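Local atomic coordinates of bucandin (Bungarus candidus, PDB entry 1F94), a protein that is a three-finger neurotoxin of krait venom that is thought to act presynaptically by enhancing acetylcholine release. Residues M1-R5 and K14-S18. Residues are numbered along the deposited sequence; the frame is centred on the assembly and turned at random.
Sequences MECYR and KITCS
Lys-14 lies opposite Tyr-4 in a non-hydrogen-bonded antiparallel pair of the first finger's hairpin. Its long aliphatic chain suits this exposed face: CD packs 3.7 Å from Glu-2 OE1, while a bend at chi4 (85°) leaves NZ 6.0 Å from that OE1, too far for a salt bridge, although the opposite charges may still attract weakly. Lys-14 O accepts a hydrogen bond from a water that sits in the Arg-5 guanidinium plane, at its edge, and accepts from NE. Ile-15, beta-branched and so suited to extended backbone, pairs with Cys-3 through two backbone bonds: Ile-15 N to Cys-3 O, nearly straight at the acceptor, and Cys-3 N to Ile-15 O. With CG1 anti to the backbone N (chi1 -174°), Ile-15 CD1 meets Arg-5 CD at 3.8 Å, the two chains crossing at about a right angle. Thr-16, likewise beta-branched, offers the exposed face of Lys-14 a polar hydroxyl, OG1 lying 4.0 Å from CG of its non-hydrogen-bonded partner Glu-2. Cys-17 N gives a 2.9 Å bond to Met-1 O, and a second water joins Met-1 N to Cys-17 O. Buried Cys-17 suits crosslinking: SG, 3.2 Å from Cys-3 SG but not bonded to it, pairs with Cys-39, and Cys-3 with Cys-24. Backbone hydrogen bonds join the strands, while these disulfides tie them covalently to the three-finger fold's cysteine-rich core.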
ATOM      1  N   MET A   1       0.097 -14.149  -3.050  1.00 25.14           N
ATOM      2  CA  MET A   1      -0.141 -12.793  -3.577  1.00 22.19           C
ATOM      3  C   MET A   1       1.081 -11.913  -3.248  1.00 20.04           C
ATOM      4  O   MET A   1       1.718 -12.137  -2.222  1.00 20.64           O
ATOM      5  CB  MET A   1      -1.386 -12.254  -2.865  1.00 25.60           C
ATOM      6  CG  MET A   1      -1.866 -10.925  -3.332  1.00 28.65           C
ATOM      7  SD  MET A   1      -3.439 -10.395  -2.702  1.00 27.02           S
ATOM      8  CE  MET A   1      -2.938  -9.274  -1.424  1.00 35.38           C
ATOM      9  N   GLU A   2       1.299 -10.930  -4.113  1.00 19.42           N
ATOM     10  CA  GLU A   2       2.296  -9.911  -3.910  1.00 19.29           C
ATOM     11  C   GLU A   2       1.615  -8.563  -3.960  1.00 17.67           C
ATOM     12  O   GLU A   2       0.569  -8.387  -4.550  1.00 18.54           O
ATOM     13  CB  GLU A   2       3.379  -9.942  -5.012  1.00 21.68           C
ATOM     14  CG  GLU A   2       4.232 -11.228  -5.011  1.00 23.25           C
ATOM     15  CD  GLU A   2       5.216 -11.229  -6.209  1.00 30.98           C
ATOM     16  OE1 GLU A   2       4.886 -10.672  -7.306  1.00 33.96           O
ATOM     17  OE2 GLU A   2       6.322 -11.747  -6.064  1.00 48.39           O
ATOM     18  N   CYS A   3       2.268  -7.567  -3.349  1.00 17.65           N
ATOM     19  CA  CYS A   3       1.911  -6.189  -3.459  1.00 17.16           C
ATOM     20  C   CYS A   3       3.149  -5.381  -3.844  1.00 16.99           C
ATOM     21  O   CYS A   3       4.273  -5.840  -3.693  1.00 17.71           O
ATOM     22  CB  CYS A   3       1.406  -5.625  -2.100  1.00 17.05           C
ATOM     23  SG  CYS A   3      -0.053  -6.472  -1.468  1.00 17.61           S
ATOM     24  N   TYR A   4       2.918  -4.172  -4.330  1.00 16.54           N
ATOM     25  CA  TYR A   4       4.019  -3.223  -4.508  1.00 16.84           C
ATOM     26  C   TYR A   4       4.435  -2.647  -3.178  1.00 16.22           C
ATOM     27  O   TYR A   4       3.655  -2.536  -2.217  1.00 16.33           O
ATOM     28  CB  TYR A   4       3.640  -2.101  -5.492  1.00 17.52           C
ATOM     29  CG  TYR A   4       3.480  -2.595  -6.885  1.00 18.16           C
ATOM     30  CD1 TYR A   4       2.245  -2.632  -7.548  1.00 18.18           C
ATOM     31  CD2 TYR A   4       4.602  -3.068  -7.605  1.00 18.58           C
ATOM     32  CE1 TYR A   4       2.160  -3.095  -8.842  1.00 19.62           C
ATOM     33  CE2 TYR A   4       4.537  -3.525  -8.879  1.00 20.35           C
ATOM     34  CZ  TYR A   4       3.282  -3.551  -9.514  1.00 19.37           C
ATOM     35  OH  TYR A   4       3.175  -4.012 -10.783  1.00 22.25           O
ATOM     36  N   ARG A   5       5.708  -2.231  -3.124  1.00 16.83           N
ATOM     37  CA  ARG A   5       6.269  -1.492  -2.022  1.00 16.97           C
ATOM     38  C   ARG A   5       7.258  -0.467  -2.596  1.00 16.77           C
ATOM     39  O   ARG A   5       7.684  -0.573  -3.758  1.00 17.42           O
ATOM     40  CB  ARG A   5       6.874  -2.335  -0.919  1.00 19.09           C
ATOM     41  CG  ARG A   5       8.154  -2.992  -1.259  1.00 21.60           C
ATOM     42  CD  ARG A   5       8.827  -3.731  -0.112  1.00 23.31           C
ATOM     43  NE  ARG A   5      10.203  -4.054  -0.488  1.00 27.09           N
ATOM     44  CZ  ARG A   5      11.276  -3.253  -0.361  1.00 26.75           C
ATOM     45  NH1 ARG A   5      11.245  -2.036   0.163  1.00 29.57           N
ATOM     46  NH2 ARG A   5      12.433  -3.744  -0.771  1.00 31.91           N
ATOM     47  N   LYS A  14       8.345  -5.461  -5.567  1.00 18.77           N
ATOM     48  CA  LYS A  14       7.343  -6.462  -5.254  1.00 19.71           C
ATOM     49  C   LYS A  14       7.672  -7.138  -3.947  1.00 19.90           C
ATOM     50  O   LYS A  14       8.817  -7.434  -3.650  1.00 22.89           O
ATOM     51  CB  LYS A  14       7.276  -7.531  -6.352  1.00 22.52           C
ATOM     52  CG  LYS A  14       6.908  -6.938  -7.728  1.00 27.21           C
ATOM     53  CD  LYS A  14       6.965  -8.059  -8.795  1.00 32.89           C
ATOM     54  CE  LYS A  14       7.103  -7.531 -10.183  1.00 36.21           C
ATOM     55  NZ  LYS A  14       8.467  -7.205 -10.712  1.00 30.34           N
ATOM     56  N   ILE A  15       6.629  -7.377  -3.113  1.00 19.42           N
ATOM     57  CA  ILE A  15       6.799  -8.078  -1.849  1.00 19.64           C
ATOM     58  C   ILE A  15       5.725  -9.143  -1.689  1.00 20.09           C
ATOM     59  O   ILE A  15       4.537  -8.860  -1.949  1.00 19.55           O
ATOM     60  CB  ILE A  15       6.826  -7.087  -0.679  1.00 21.30           C
ATOM     61  CG1 ILE A  15       7.148  -7.781   0.621  1.00 23.73           C
ATOM     62  CG2 ILE A  15       5.565  -6.274  -0.575  1.00 21.07           C
ATOM     63  CD1 ILE A  15       7.793  -6.894   1.654  1.00 28.35           C
ATOM     64  N   THR A  16       6.094 -10.304  -1.267  1.00 19.53           N
ATOM     65  CA  THR A  16       5.170 -11.399  -1.051  1.00 20.06           C
ATOM     66  C   THR A  16       4.410 -11.157   0.225  1.00 18.91           C
ATOM     67  O   THR A  16       4.994 -10.843   1.283  1.00 19.94           O
ATOM     68  CB  THR A  16       5.909 -12.730  -0.957  1.00 20.65           C
ATOM     69  OG1 THR A  16       6.546 -12.953  -2.220  1.00 25.53           O
ATOM     70  CG2 THR A  16       4.948 -13.889  -0.738  1.00 21.76           C
ATOM     71  N   CYS A  17       3.101 -11.349   0.179  1.00 18.93           N
ATOM     72  CA  CYS A  17       2.211 -11.276   1.305  1.00 19.09           C
ATOM     73  C   CYS A  17       2.032 -12.661   1.928  1.00 19.21           C
ATOM     74  O   CYS A  17       1.994 -13.686   1.260  1.00 21.13           O
ATOM     75  CB  CYS A  17       0.814 -10.809   0.846  1.00 19.77           C
ATOM     76  SG  CYS A  17       0.730  -9.309  -0.132  1.00 19.64           S
ATOM     77  N   SER A  18       1.920 -12.644   3.248  1.00 19.37           N
ATOM     78  CA  SER A  18       1.499 -13.905   3.890  1.00 21.24           C
ATOM     79  C   SER A  18       0.044 -14.194   3.539  1.00 20.48           C
ATOM     80  O   SER A  18      -0.718 -13.322   3.132  1.00 20.90           O
ATOM     81  CB  SER A  18       1.607 -13.800   5.381  1.00 22.06           C
ATOM     82  OG  SER A  18       0.733 -12.833   5.858  1.00 25.52           O
TER
HETATM   83  O   HOH W   1      -0.215 -14.532  -0.115  1.00 24.95           O
HETATM   84  O   HOH W   2      10.606  -6.529  -1.883  1.00 37.13           O